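Local coordinates for uncharacterized protein, DUF633, LMOf2365_1472 (PDB 3GNL) that is uncharacterized but probably methylates N1 of adenine 22 in tRNA, using a Rossmann-like methyltransferase domain, at residues 218-221 with 222-226; 183-186 with 187-191; 128-131 with 132-136. All blocks are in the same frame, centred on the assembly; numbering follows the deposited sequence.

Contact 1: 218-221 with 222-226; sequences QAKI and RELEH
The guanidinium of Arg-222 lies back along its own helix with one face on Ala-219, whose CA sits 3.2 Å above the plane, off centre toward the rim; the carbonyl carbon of Gln-218 covers the same face. Arg-222 NH2 reaches furthest back, 3.8 Å from the methyl CB of Ala-219. A bend at chi3 (-82°) turns the chain of Arg-222 toward the preceding turn, so the contact is flat packing of a charged group on backbone and methyl. Beneath it the i to i+4 ladder of an alpha-helix is regular: Arg-222 N bonds to Gln-218 O at 3.0 Å, and the next three steps are nearly as straight. This is one arm of the helical hairpin formed by helices 187-208 and 215-235. On the side facing helix 187-208, Leu-224 has CG 3.3 Å from Lys-220 O and its side chain against Trp-200 and Ile-203. Ile-221, one turn from Glu-225, packs on Ile-207 and Ser-208. Ile-221 CG2, anti to its own backbone N, meets Glu-225 OE2 at 3.8 Å where the two side chains cross at a slant. The extended chain of Glu-225 runs over Ile-221 O, with Glu-225 CG 3.4 Å from that oxygen.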
# COMPACT_ATOMS: atom_id res chain seq x y z
N GLN A 218 22.00 17.89 14.46
CA GLN A 218 21.04 18.82 15.05
C GLN A 218 19.74 18.86 14.24
O GLN A 218 18.66 18.95 14.82
CB GLN A 218 21.63 20.25 15.19
CG GLN A 218 22.68 20.40 16.27
CD GLN A 218 22.15 20.30 17.70
OE1 GLN A 218 20.96 19.99 17.94
NE2 GLN A 218 23.04 20.56 18.66
N ALA A 219 19.89 18.78 12.92
CA ALA A 219 18.77 18.77 12.00
C ALA A 219 18.01 17.45 12.17
O ALA A 219 16.78 17.44 12.17
CB ALA A 219 19.23 18.95 10.58
N LYS A 220 18.76 16.36 12.37
CA LYS A 220 18.14 15.05 12.60
C LYS A 220 17.27 15.10 13.87
O LYS A 220 16.13 14.57 13.90
CB LYS A 220 19.21 13.95 12.66
CG LYS A 220 18.69 12.50 12.78
CD LYS A 220 19.71 11.48 12.19
CE LYS A 220 19.00 10.15 11.80
NZ LYS A 220 19.88 8.92 11.87
N ILE A 221 17.78 15.74 14.92
CA ILE A 221 17.06 15.90 16.17
C ILE A 221 15.77 16.70 15.98
O ILE A 221 14.72 16.30 16.45
CB ILE A 221 17.95 16.51 17.29
CG1 ILE A 221 18.99 15.47 17.75
CG2 ILE A 221 17.15 17.03 18.48
CD1 ILE A 221 19.85 15.95 18.91
N ARG A 222 15.86 17.84 15.29
CA ARG A 222 14.67 18.60 14.93
C ARG A 222 13.63 17.74 14.20
O ARG A 222 12.45 17.79 14.53
CB ARG A 222 15.04 19.81 14.08
CG ARG A 222 15.18 21.07 14.91
CD ARG A 222 15.55 22.29 14.05
NE ARG A 222 16.99 22.33 13.79
CZ ARG A 222 17.57 22.13 12.61
NH1 ARG A 222 16.85 21.88 11.52
NH2 ARG A 222 18.88 22.18 12.52
N GLU A 223 14.08 16.96 13.21
CA GLU A 223 13.18 16.05 12.49
C GLU A 223 12.52 15.04 13.45
O GLU A 223 11.31 14.85 13.42
CB GLU A 223 13.87 15.33 11.34
CG GLU A 223 12.91 14.30 10.71
CD GLU A 223 13.26 13.86 9.31
OE1 GLU A 223 14.36 13.27 9.11
OE2 GLU A 223 12.40 14.05 8.40
N LEU A 224 13.32 14.42 14.31
CA LEU A 224 12.78 13.46 15.26
C LEU A 224 11.80 14.12 16.24
O LEU A 224 10.75 13.54 16.60
CB LEU A 224 13.92 12.77 16.03
CG LEU A 224 14.80 11.86 15.18
CD1 LEU A 224 16.09 11.58 15.96
CD2 LEU A 224 14.09 10.56 14.83
N GLU A 225 12.11 15.33 16.72
CA GLU A 225 11.16 16.06 17.58
C GLU A 225 9.81 16.28 16.90
O GLU A 225 8.77 16.15 17.55
CB GLU A 225 11.73 17.41 18.06
CG GLU A 225 12.86 17.24 19.10
CD GLU A 225 13.64 18.54 19.35
OE1 GLU A 225 13.65 19.43 18.48
OE2 GLU A 225 14.26 18.63 20.43
N HIS A 226 9.86 16.60 15.61
CA HIS A 226 8.65 16.84 14.80
C HIS A 226 7.81 15.57 14.71
O HIS A 226 6.58 15.59 14.91
CB HIS A 226 9.02 17.31 13.39
CG HIS A 226 7.85 17.56 12.47
ND1 HIS A 226 6.80 18.39 12.79
CD2 HIS A 226 7.61 17.12 11.21
CE1 HIS A 226 5.94 18.43 11.78
NE2 HIS A 226 6.41 17.67 10.80

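Contact 2: 183-186 with 187-191; sequences KEQS and AIFKS
Gln-185 OE1 accepts a hydrogen bond from Lys-190 NZ at 2.7 Å. The ammonium comes from above the amide, 38° out of the carbonyl plane. Two bends bring the ends together: Gln-185 turns at its second torsion, while Lys-190 runs extended to CE and turns only at its last, so that the two chains cross at about a right angle. On the way the lysine methylenes run past backbone oxygens, Lys-190 CG 3.4 Å from Ser-186 O and Lys-190 CE 3.4 Å from Gln-185 O. The amide is held at its other end too, since Gln-185 NE2 bonds to Leu-182 O and, weakly, to Val-234 O; its rotation is thereby fixed. The Gln-185 amide stands steeply against the ring of Phe-189, the planes 80° apart, with Phe-189 CE2 3.7 Å from Gln-185 OE1.

The backbone changes direction at Gln-185, whose positive phi ends helix 179-184, and Ser-186 is the N-cap of helix 187-208. Ser-186 OG accepts from Phe-189 N at 3.1 Å with an N-H...O angle of 169°, while Ser-186 O takes Lys-190 N at 3.0 Å. The serine thus serves two amides of the first helical turn, one with its hydroxyl and one with its carbonyl.

The joint lies where two helices meet at the protein surface. Phe-189 is buried against Leu-181 and Leu-182 of helix 179-184 and meets Trp-193 edge-to-face; Leu-235, at the end of helix 215-235, touches Gln-185, Phe-189 and Lys-190. Ser-186 and Ile-188 face strand 141-151, packing on Ile-148, and Ile-188 also reaches Arg-150.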
# COMPACT_ATOMS: atom_id res chain seq x y z
N LYS A 183 -8.76 8.04 12.61
CA LYS A 183 -10.12 8.04 13.18
C LYS A 183 -10.41 6.77 13.99
O LYS A 183 -10.98 6.81 15.08
CB LYS A 183 -11.19 8.23 12.10
CG LYS A 183 -11.24 9.61 11.44
CD LYS A 183 -12.65 9.86 10.90
CE LYS A 183 -12.65 10.65 9.59
NZ LYS A 183 -13.78 10.22 8.70
N GLU A 184 -9.98 5.63 13.45
CA GLU A 184 -10.20 4.33 14.03
C GLU A 184 -9.42 4.14 15.34
O GLU A 184 -9.95 3.58 16.30
CB GLU A 184 -9.80 3.28 13.02
CG GLU A 184 -10.02 1.87 13.52
CD GLU A 184 -9.36 0.76 12.64
OE1 GLU A 184 -8.36 1.00 11.89
OE2 GLU A 184 -9.87 -0.39 12.74
N GLN A 185 -8.15 4.59 15.35
CA GLN A 185 -7.29 4.42 16.52
C GLN A 185 -7.32 2.97 17.06
O GLN A 185 -7.54 2.75 18.26
CB GLN A 185 -7.68 5.41 17.65
CG GLN A 185 -7.56 6.89 17.34
CD GLN A 185 -6.13 7.40 17.48
OE1 GLN A 185 -5.31 6.80 18.19
NE2 GLN A 185 -5.83 8.51 16.84
N SER A 186 -7.09 1.96 16.21
CA SER A 186 -7.08 0.59 16.69
C SER A 186 -5.91 0.31 17.65
O SER A 186 -4.97 1.12 17.74
CB SER A 186 -7.00 -0.35 15.52
OG SER A 186 -5.67 -0.38 15.03
N ALA A 187 -5.95 -0.81 18.36
CA ALA A 187 -4.90 -1.12 19.31
C ALA A 187 -3.57 -1.29 18.57
O ALA A 187 -2.53 -0.95 19.12
CB ALA A 187 -5.26 -2.40 20.06
N ILE A 188 -3.60 -1.85 17.35
CA ILE A 188 -2.37 -2.01 16.57
C ILE A 188 -1.81 -0.65 16.14
O ILE A 188 -0.61 -0.40 16.21
CB ILE A 188 -2.61 -2.96 15.37
CG1 ILE A 188 -2.84 -4.42 15.88
CG2 ILE A 188 -1.45 -2.90 14.37
CD1 ILE A 188 -3.51 -5.33 14.83
N PHE A 189 -2.69 0.23 15.70
CA PHE A 189 -2.29 1.59 15.37
C PHE A 189 -1.60 2.26 16.56
O PHE A 189 -0.50 2.82 16.40
CB PHE A 189 -3.51 2.39 14.93
CG PHE A 189 -3.21 3.85 14.64
CD1 PHE A 189 -2.87 4.25 13.36
CD2 PHE A 189 -3.33 4.82 15.65
CE1 PHE A 189 -2.62 5.61 13.07
CE2 PHE A 189 -3.06 6.16 15.37
CZ PHE A 189 -2.70 6.56 14.09
N LYS A 190 -2.23 2.24 17.73
CA LYS A 190 -1.68 2.94 18.88
C LYS A 190 -0.36 2.30 19.31
O LYS A 190 0.57 3.04 19.65
CB LYS A 190 -2.69 2.88 20.04
CG LYS A 190 -3.93 3.66 19.76
CD LYS A 190 -4.78 3.77 21.05
CE LYS A 190 -6.12 4.45 20.79
NZ LYS A 190 -6.00 5.93 20.67
N SER A 191 -0.28 0.97 19.28
CA SER A 191 0.96 0.32 19.73
C SER A 191 2.11 0.59 18.75
O SER A 191 3.26 0.84 19.17
CB SER A 191 0.72 -1.15 20.01
OG SER A 191 0.51 -1.88 18.84

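Contact 3: 128-131 with 132-136; sequences AAWQ and LREWS
At the start of helix 129-139, Ala-129 O accepts from Leu-132 N at 2.9 Å, from above its carbonyl plane, and only weakly from Arg-133 N, before regular i to i+4 bonds take over with Glu-134 N to Trp-130 O. The indole of Trp-130 is carried by CG between the backbone N and the carbonyl carbon (chi1 69°), which sends it outward from the helix, side by side with Glu-134 and pointing the same way. Its edge meets the acid there: Trp-130 CZ3 is 3.6 Å from Glu-134 OE1, which lies near the ring plane, with the carboxylate turned 68° from the indole. One face of the indole has CG of the next residue, Gln-131, 3.8 Å above its centre. Glu-134 OE1 also forms a salt bridge with Arg-105 NH1, which donates to Gln-131 OE1 as well, so one arginine joins the two polar ends. Arg-133 extends back alongside the first turn: Ala-129 O lies over one face of its guanidinium and Ala-129 CB is 3.9 Å from Arg-133 NH1. The buried charge is answered by Glu-146 in a salt bridge at NE and by Ile-175 O at NH1. The helix packs against the sheet, Leu-132 on Leu-123 and Pro-125 of strand 120-125 and Arg-133 on Met-159 of strand 154-163, while Trp-135 turns to Leu-108 of helix 101-110.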
# COMPACT_ATOMS: atom_id res chain seq x y z
N ALA A 128 7.25 3.56 4.05
CA ALA A 128 6.94 4.89 3.52
C ALA A 128 5.51 5.00 2.91
O ALA A 128 5.35 5.53 1.78
CB ALA A 128 8.00 5.31 2.51
N ALA A 129 4.53 4.53 3.67
CA ALA A 129 3.12 4.64 3.27
C ALA A 129 2.78 6.12 2.99
O ALA A 129 2.02 6.44 2.06
CB ALA A 129 2.21 4.08 4.35
N TRP A 130 3.34 7.04 3.77
CA TRP A 130 3.06 8.45 3.61
C TRP A 130 3.30 8.93 2.17
O TRP A 130 2.63 9.88 1.73
CB TRP A 130 3.88 9.31 4.61
CG TRP A 130 5.37 9.31 4.32
CD1 TRP A 130 6.30 8.46 4.85
CD2 TRP A 130 6.09 10.18 3.43
NE1 TRP A 130 7.55 8.75 4.36
CE2 TRP A 130 7.46 9.80 3.48
CE3 TRP A 130 5.71 11.26 2.60
CZ2 TRP A 130 8.45 10.46 2.75
CZ3 TRP A 130 6.69 11.91 1.87
CH2 TRP A 130 8.05 11.50 1.95
N GLN A 131 4.23 8.32 1.44
CA GLN A 131 4.54 8.70 0.06
C GLN A 131 3.30 8.54 -0.80
O GLN A 131 3.05 9.35 -1.70
CB GLN A 131 5.62 7.82 -0.54
CG GLN A 131 7.01 8.03 0.01
CD GLN A 131 7.75 9.06 -0.80
OE1 GLN A 131 7.16 9.74 -1.64
NE2 GLN A 131 9.05 9.19 -0.53
N LEU A 132 2.52 7.51 -0.54
CA LEU A 132 1.32 7.26 -1.32
C LEU A 132 0.17 8.18 -0.90
O LEU A 132 -0.71 8.54 -1.71
CB LEU A 132 0.94 5.79 -1.21
CG LEU A 132 1.97 4.86 -1.84
CD1 LEU A 132 1.58 3.44 -1.57
CD2 LEU A 132 2.14 5.11 -3.36
N ARG A 133 0.14 8.61 0.36
CA ARG A 133 -0.86 9.57 0.78
C ARG A 133 -0.56 10.93 0.19
O ARG A 133 -1.50 11.64 -0.17
CB ARG A 133 -1.04 9.57 2.33
CG ARG A 133 -1.31 8.16 2.83
CD ARG A 133 -1.93 8.19 4.19
NE ARG A 133 -2.00 6.87 4.79
CZ ARG A 133 -1.05 6.31 5.53
NH1 ARG A 133 0.07 6.99 5.84
NH2 ARG A 133 -1.22 5.07 5.99
N GLU A 134 0.73 11.27 0.02
CA GLU A 134 1.11 12.49 -0.68
C GLU A 134 0.70 12.40 -2.12
O GLU A 134 0.14 13.37 -2.64
CB GLU A 134 2.61 12.79 -0.57
CG GLU A 134 2.92 14.18 -1.04
CD GLU A 134 4.26 14.65 -0.58
OE1 GLU A 134 5.25 13.90 -0.76
OE2 GLU A 134 4.29 15.76 -0.01
N TRP A 135 0.97 11.25 -2.75
CA TRP A 135 0.56 11.04 -4.13
C TRP A 135 -0.94 11.25 -4.24
O TRP A 135 -1.42 11.86 -5.21
CB TRP A 135 0.97 9.63 -4.57
CG TRP A 135 0.54 9.33 -6.01
CD1 TRP A 135 1.26 9.54 -7.13
CD2 TRP A 135 -0.70 8.76 -6.41
NE1 TRP A 135 0.53 9.16 -8.24
CE2 TRP A 135 -0.69 8.70 -7.83
CE3 TRP A 135 -1.84 8.35 -5.72
CZ2 TRP A 135 -1.79 8.19 -8.57
CZ3 TRP A 135 -2.93 7.83 -6.45
CH2 TRP A 135 -2.87 7.76 -7.86
N SER A 136 -1.71 10.73 -3.30
CA SER A 136 -3.17 10.85 -3.34
C SER A 136 -3.59 12.32 -3.36
O SER A 136 -4.46 12.72 -4.14
CB SER A 136 -3.75 10.07 -2.15
OG SER A 136 -4.73 10.76 -1.42

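In the fold
Along the chain the three contacts come in series, contact 3, then 2, then 1; each lies within a continuous stretch, and none nests in or crosses another. Contact 3 opens helix 129-139, which links strands 120-125 and 141-151 in the chain and packs on the Rossmann-like sheet. The chain then forms the antiparallel pair 141-151 and 154-163 before helices 172-177 and 179-184 lead to contact 2, the turn into helix 187-208. Contact 1 lies on the returning helix 215-235, about 25 Å from contact 2 between centres. The last turn of helix 215-235 packs through Leu-235 at the root of the hairpin, while contact 1 lies toward its far end.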